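Local coordinates for protein AlyGC (Glaciecola chathamensis, PDB 5GKD) that probably cleaves alginate by beta-elimination, as a polysaccharide lyase of family 6 built on parallel beta-helices, at residues 101-115 against 131-145. Sequence-based numbering, arbitrary orientation.
Sequences ASHSRVTQVVIDNFS and RHNRFDHNHLVGKRN
The carboxylate oxygen OD2 of D136 is gripped from both segments: NH1 of R105 reaches it at 2.9 Å in an almost straight bond (172°), and ND1 of H137 comes to its anti lone pair. R105 holds the carboxylate side-on, because NE also bonds OD1 of D136 at 2.8 Å. With CG between backbone N and carbonyl carbon (chi1 69°), D136 crosses the extended R105 chain at about a right angle. The guanidinium of R134 stacks flat on that of R105, planes 7° apart; D136, which R105 grips and R134 meets by charge alone, probably offsets the like charges.

At the corners of the coil, two asparagines make the same pair of bonds. ND2 of N138 donates to O of V106 (3.0 Å), above its carbonyl plane, while OD1 of N138 accepts from N of V109 (2.8 Å), thus bridging the corner at 108. N133 spans A101 and S104 likewise. N169 repeats this on the next turn with O of F135 and N of N138, so N138 and N169 are successive rungs of an asparagine ladder, as in parallel beta-helices. CD2 of L140 packs against CG1 of I111 at 3.6 Å, inside the coil.

Strands 105-112 and 134-141 are thus in-register neighbours on successive turns of the solenoid. Strand 73-81 flanks the pair beyond 105-112, strands 165-167 and 170-171 lie beyond 134-141, and D167 gives R134 a second salt bridge.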
loop_
_atom_site.group_PDB
_atom_site.type_symbol
_atom_site.label_atom_id
_atom_site.label_comp_id
_atom_site.label_asym_id
_atom_site.label_seq_id
_atom_site.Cartn_x
_atom_site.Cartn_y
_atom_site.Cartn_z
ATOM N N ALA A 101 -3.856 26.019 -27.874
ATOM C CA ALA A 101 -5.084 26.709 -28.227
ATOM C C ALA A 101 -4.995 28.163 -27.782
ATOM O O ALA A 101 -4.478 28.458 -26.700
ATOM C CB ALA A 101 -6.301 26.050 -27.581
ATOM N N SER A 102 -5.493 29.062 -28.626
ATOM C CA SER A 102 -5.622 30.477 -28.322
ATOM C C SER A 102 -7.014 30.942 -28.736
ATOM O O SER A 102 -7.683 30.300 -29.539
ATOM C CB SER A 102 -4.544 31.313 -29.046
ATOM O OG SER A 102 -3.286 31.224 -28.395
ATOM N N HIS A 103 -7.446 32.071 -28.184
ATOM C CA HIS A 103 -8.740 32.677 -28.538
ATOM C C HIS A 103 -9.880 31.672 -28.455
ATOM O O HIS A 103 -10.774 31.660 -29.294
ATOM C CB HIS A 103 -8.699 33.292 -29.934
ATOM C CG HIS A 103 -7.691 34.382 -30.069
ATOM N ND1 HIS A 103 -6.448 34.180 -30.629
ATOM C CD2 HIS A 103 -7.741 35.684 -29.710
ATOM C CE1 HIS A 103 -5.767 35.308 -30.592
ATOM N NE2 HIS A 103 -6.531 36.235 -30.042
ATOM N N SER A 104 -9.849 30.823 -27.437
ATOM C CA SER A 104 -10.775 29.708 -27.339
ATOM C C SER A 104 -11.463 29.730 -25.984
ATOM O O SER A 104 -10.981 30.327 -25.022
ATOM C CB SER A 104 -10.051 28.381 -27.557
ATOM O OG SER A 104 -9.539 28.340 -28.871
ATOM N N ARG A 105 -12.603 29.070 -25.912
ATOM C CA ARG A 105 -13.474 29.226 -24.759
ATOM C C ARG A 105 -14.038 27.878 -24.340
ATOM O O ARG A 105 -14.486 27.097 -25.184
ATOM C CB ARG A 105 -14.595 30.204 -25.092
ATOM C CG ARG A 105 -15.592 30.413 -23.995
ATOM C CD ARG A 105 -16.663 31.393 -24.433
ATOM N NE ARG A 105 -17.629 31.651 -23.381
ATOM C CZ ARG A 105 -18.776 32.292 -23.568
ATOM N NH1 ARG A 105 -19.605 32.497 -22.554
ATOM N NH2 ARG A 105 -19.073 32.752 -24.775
ATOM N N VAL A 106 -13.989 27.594 -23.043
ATOM C CA VAL A 106 -14.686 26.455 -22.463
ATOM C C VAL A 106 -15.721 27.022 -21.508
ATOM O O VAL A 106 -15.366 27.714 -20.550
ATOM C CB VAL A 106 -13.730 25.501 -21.728
ATOM C CG1 VAL A 106 -14.515 24.407 -21.000
ATOM C CG2 VAL A 106 -12.717 24.911 -22.678
ATOM N N THR A 107 -16.992 26.744 -21.767
ATOM C CA THR A 107 -18.076 27.344 -21.008
ATOM C C THR A 107 -19.156 26.301 -20.763
ATOM O O THR A 107 -19.408 25.447 -21.610
ATOM C CB THR A 107 -18.669 28.576 -21.723
ATOM O OG1 THR A 107 -19.714 29.158 -20.931
ATOM C CG2 THR A 107 -19.222 28.203 -23.114
ATOM N N GLN A 108 -19.752 26.342 -19.578
ATOM C CA GLN A 108 -20.864 25.467 -19.254
ATOM C C GLN A 108 -20.467 23.999 -19.361
ATOM O O GLN A 108 -21.180 23.179 -19.940
ATOM C CB GLN A 108 -22.080 25.776 -20.138
ATOM C CG GLN A 108 -22.637 27.193 -19.965
ATOM C CD GLN A 108 -24.055 27.325 -20.496
ATOM O OE1 GLN A 108 -24.908 26.522 -20.170
ATOM N NE2 GLN A 108 -24.304 28.339 -21.311
ATOM N N VAL A 109 -19.317 23.655 -18.798
ATOM C CA VAL A 109 -19.030 22.244 -18.624
ATOM C C VAL A 109 -18.815 21.940 -17.148
ATOM O O VAL A 109 -18.290 22.748 -16.372
ATOM C CB VAL A 109 -17.868 21.711 -19.496
ATOM C CG1 VAL A 109 -17.473 22.661 -20.584
ATOM C CG2 VAL A 109 -16.701 21.196 -18.682
ATOM N N VAL A 110 -19.273 20.751 -16.772
ATOM C CA VAL A 110 -19.250 20.252 -15.412
ATOM C C VAL A 110 -18.154 19.201 -15.316
ATOM O O VAL A 110 -18.048 18.327 -16.183
ATOM C CB VAL A 110 -20.608 19.639 -15.028
ATOM C CG1 VAL A 110 -20.538 19.003 -13.661
ATOM C CG2 VAL A 110 -21.729 20.665 -15.110
ATOM N N ILE A 111 -17.356 19.266 -14.259
ATOM C CA ILE A 111 -16.529 18.148 -13.840
ATOM C C ILE A 111 -16.920 17.816 -12.411
ATOM O O ILE A 111 -16.745 18.643 -11.508
ATOM C CB ILE A 111 -15.030 18.452 -13.940
ATOM C CG1 ILE A 111 -14.673 18.914 -15.358
ATOM C CG2 ILE A 111 -14.241 17.214 -13.498
ATOM C CD1 ILE A 111 -13.189 19.197 -15.572
ATOM N N ASP A 112 -17.440 16.609 -12.204
ATOM C CA ASP A 112 -18.082 16.220 -10.949
ATOM C C ASP A 112 -17.427 14.939 -10.448
ATOM O O ASP A 112 -17.698 13.846 -10.963
ATOM C CB ASP A 112 -19.583 16.033 -11.161
ATOM C CG ASP A 112 -20.315 15.700 -9.890
ATOM O OD1 ASP A 112 -19.668 15.490 -8.854
ATOM O OD2 ASP A 112 -21.555 15.635 -9.926
ATOM N N ASN A 113 -16.559 15.081 -9.455
ATOM C CA ASN A 113 -15.954 13.941 -8.781
ATOM C C ASN A 113 -15.281 12.985 -9.762
ATOM O O ASN A 113 -15.317 11.767 -9.596
ATOM C CB ASN A 113 -16.992 13.212 -7.924
ATOM C CG ASN A 113 -17.155 13.867 -6.574
ATOM O OD1 ASN A 113 -16.417 13.565 -5.642
ATOM N ND2 ASN A 113 -18.085 14.810 -6.479
ATOM N N PHE A 114 -14.636 13.556 -10.773
ATOM C CA PHE A 114 -13.857 12.857 -11.800
ATOM C C PHE A 114 -12.433 12.572 -11.321
ATOM O O PHE A 114 -11.450 12.905 -11.993
ATOM C CB PHE A 114 -13.850 13.721 -13.058
ATOM C CG PHE A 114 -13.687 12.974 -14.340
ATOM C CD1 PHE A 114 -14.706 12.163 -14.816
ATOM C CD2 PHE A 114 -12.560 13.153 -15.116
ATOM C CE1 PHE A 114 -14.577 11.511 -16.028
ATOM C CE2 PHE A 114 -12.419 12.511 -16.340
ATOM C CZ PHE A 114 -13.428 11.676 -16.792
ATOM N N SER A 115 -12.305 11.971 -10.140
ATOM C CA SER A 115 -11.025 11.902 -9.448
ATOM C C SER A 115 -10.296 10.603 -9.735
ATOM O O SER A 115 -10.907 9.537 -9.813
ATOM C CB SER A 115 -11.205 12.016 -7.931
ATOM O OG SER A 115 -11.713 13.266 -7.588
ATOM N N ARG A 131 -2.939 31.955 -25.366
ATOM C CA ARG A 131 -3.296 33.336 -25.069
ATOM C C ARG A 131 -4.756 33.594 -25.398
ATOM O O ARG A 131 -5.322 32.998 -26.320
ATOM C CB ARG A 131 -2.421 34.336 -25.856
ATOM C CG ARG A 131 -0.971 34.383 -25.423
ATOM C CD ARG A 131 -0.183 35.481 -26.148
ATOM N NE ARG A 131 1.203 35.510 -25.685
ATOM C CZ ARG A 131 2.196 36.138 -26.306
ATOM N NH1 ARG A 131 1.975 36.803 -27.436
ATOM N NH2 ARG A 131 3.417 36.085 -25.811
ATOM N N HIS A 132 -5.350 34.514 -24.648
ATOM C CA HIS A 132 -6.704 35.013 -24.910
ATOM C C HIS A 132 -7.756 33.907 -24.869
ATOM O O HIS A 132 -8.730 33.934 -25.611
ATOM C CB HIS A 132 -6.758 35.756 -26.238
ATOM C CG HIS A 132 -5.837 36.932 -26.288
ATOM N ND1 HIS A 132 -6.062 38.075 -25.553
ATOM C CD2 HIS A 132 -4.671 37.128 -26.951
ATOM C CE1 HIS A 132 -5.084 38.933 -25.780
ATOM N NE2 HIS A 132 -4.220 38.377 -26.611
ATOM N N ASN A 133 -7.584 32.953 -23.972
ATOM C CA ASN A 133 -8.617 31.963 -23.734
ATOM C C ASN A 133 -9.571 32.413 -22.632
ATOM O O ASN A 133 -9.294 33.338 -21.864
ATOM C CB ASN A 133 -7.974 30.621 -23.397
ATOM C CG ASN A 133 -7.248 30.041 -24.591
ATOM O OD1 ASN A 133 -7.719 30.188 -25.715
ATOM N ND2 ASN A 133 -6.097 29.408 -24.366
ATOM N N ARG A 134 -10.709 31.729 -22.553
ATOM C CA ARG A 134 -11.712 32.014 -21.542
ATOM C C ARG A 134 -12.250 30.711 -20.968
ATOM O O ARG A 134 -12.555 29.770 -21.709
ATOM C CB ARG A 134 -12.864 32.847 -22.115
ATOM C CG ARG A 134 -13.854 33.299 -21.052
ATOM C CD ARG A 134 -14.911 34.239 -21.615
ATOM N NE ARG A 134 -15.944 34.491 -20.636
ATOM C CZ ARG A 134 -17.131 35.005 -20.915
ATOM N NH1 ARG A 134 -17.428 35.333 -22.163
ATOM N NH2 ARG A 134 -18.020 35.189 -19.947
ATOM N N PHE A 135 -12.360 30.660 -19.647
ATOM C CA PHE A 135 -12.955 29.531 -18.940
ATOM C C PHE A 135 -14.032 30.094 -18.008
ATOM O O PHE A 135 -13.716 30.643 -16.944
ATOM C CB PHE A 135 -11.874 28.756 -18.191
ATOM C CG PHE A 135 -12.365 27.518 -17.513
ATOM C CD1 PHE A 135 -12.388 26.301 -18.185
ATOM C CD2 PHE A 135 -12.763 27.556 -16.185
ATOM C CE1 PHE A 135 -12.836 25.149 -17.555
ATOM C CE2 PHE A 135 -13.190 26.411 -15.548
ATOM C CZ PHE A 135 -13.227 25.209 -16.231
ATOM N N ASP A 136 -15.302 29.954 -18.406
ATOM C CA ASP A 136 -16.394 30.663 -17.750
ATOM C C ASP A 136 -17.642 29.798 -17.598
ATOM O O ASP A 136 -17.892 28.889 -18.391
ATOM C CB ASP A 136 -16.767 31.927 -18.529
ATOM C CG ASP A 136 -17.413 31.598 -19.857
ATOM O OD1 ASP A 136 -16.667 31.360 -20.815
ATOM O OD2 ASP A 136 -18.660 31.543 -19.942
ATOM N N HIS A 137 -18.440 30.122 -16.568
ATOM C CA HIS A 137 -19.712 29.452 -16.294
ATOM C C HIS A 137 -19.543 27.933 -16.235
ATOM O O HIS A 137 -20.407 27.172 -16.666
ATOM C CB HIS A 137 -20.792 29.854 -17.313
ATOM C CG HIS A 137 -21.164 31.312 -17.256
ATOM N ND1 HIS A 137 -20.493 32.286 -17.973
ATOM C CD2 HIS A 137 -22.119 31.964 -16.544
ATOM C CE1 HIS A 137 -21.022 33.469 -17.713
ATOM N NE2 HIS A 137 -22.008 33.303 -16.850
ATOM N N ASN A 138 -18.429 27.483 -15.670
ATOM C CA ASN A 138 -18.194 26.061 -15.478
ATOM C C ASN A 138 -18.450 25.666 -14.019
ATOM O O ASN A 138 -18.678 26.509 -13.142
ATOM C CB ASN A 138 -16.775 25.695 -15.932
ATOM C CG ASN A 138 -16.558 25.986 -17.393
ATOM O OD1 ASN A 138 -17.223 25.405 -18.258
ATOM N ND2 ASN A 138 -15.639 26.899 -17.689
ATOM N N HIS A 139 -18.421 24.356 -13.771
ATOM C CA HIS A 139 -18.862 23.787 -12.495
ATOM C C HIS A 139 -17.922 22.629 -12.161
ATOM O O HIS A 139 -18.045 21.541 -12.738
ATOM C CB HIS A 139 -20.319 23.351 -12.618
ATOM C CG HIS A 139 -20.889 22.659 -11.418
ATOM N ND1 HIS A 139 -22.135 22.970 -10.916
ATOM C CD2 HIS A 139 -20.429 21.628 -10.669
ATOM C CE1 HIS A 139 -22.402 22.186 -9.886
ATOM N NE2 HIS A 139 -21.387 21.355 -9.722
ATOM N N LEU A 140 -16.981 22.870 -11.242
ATOM C CA LEU A 140 -15.965 21.899 -10.854
ATOM C C LEU A 140 -16.120 21.566 -9.379
ATOM O O LEU A 140 -15.882 22.421 -8.519
ATOM C CB LEU A 140 -14.560 22.434 -11.109
ATOM C CG LEU A 140 -14.384 23.064 -12.482
ATOM C CD1 LEU A 140 -12.973 23.593 -12.651
ATOM C CD2 LEU A 140 -14.708 22.015 -13.538
ATOM N N VAL A 141 -16.442 20.313 -9.079
ATOM C CA VAL A 141 -16.689 19.914 -7.704
ATOM C C VAL A 141 -16.066 18.551 -7.428
ATOM O O VAL A 141 -16.089 17.649 -8.273
ATOM C CB VAL A 141 -18.201 19.912 -7.394
ATOM C CG1 VAL A 141 -18.929 18.927 -8.303
ATOM C CG2 VAL A 141 -18.433 19.623 -5.938
ATOM N N GLY A 142 -15.490 18.413 -6.244
ATOM C CA GLY A 142 -15.137 17.112 -5.723
ATOM C C GLY A 142 -13.786 16.541 -6.101
ATOM O O GLY A 142 -13.642 15.322 -6.092
ATOM N N LYS A 143 -12.789 17.350 -6.427
ATOM C CA LYS A 143 -11.472 16.774 -6.697
ATOM C C LYS A 143 -10.844 16.294 -5.396
ATOM O O LYS A 143 -10.658 17.083 -4.468
ATOM C CB LYS A 143 -10.559 17.775 -7.395
ATOM C CG LYS A 143 -9.224 17.174 -7.821
ATOM C CD LYS A 143 -8.456 18.134 -8.731
ATOM C CE LYS A 143 -7.325 17.423 -9.511
ATOM N NZ LYS A 143 -6.203 16.875 -8.676
ATOM N N ARG A 144 -10.523 14.998 -5.318
ATOM C CA ARG A 144 -10.067 14.414 -4.064
ATOM C C ARG A 144 -8.571 14.151 -4.024
ATOM O O ARG A 144 -8.039 13.860 -2.950
ATOM C CB ARG A 144 -10.786 13.091 -3.764
ATOM C CG ARG A 144 -12.121 12.882 -4.401
ATOM C CD ARG A 144 -13.256 13.727 -3.837
ATOM N NE ARG A 144 -13.737 13.318 -2.546
ATOM C CZ ARG A 144 -15.006 13.378 -2.154
ATOM N NH1 ARG A 144 -15.974 13.791 -2.963
ATOM N NH2 ARG A 144 -15.296 12.999 -0.938
ATOM N N ASN A 145 -7.888 14.245 -5.149
ATOM C CA ASN A 145 -6.515 13.793 -5.249
ATOM C C ASN A 145 -5.578 14.980 -5.383
ATOM O O ASN A 145 -5.989 16.102 -5.663
ATOM C CB ASN A 145 -6.347 12.861 -6.447
ATOM C CG ASN A 145 -6.524 13.573 -7.749
ATOM O OD1 ASN A 145 -7.497 14.308 -7.934
ATOM N ND2 ASN A 145 -5.571 13.379 -8.671
#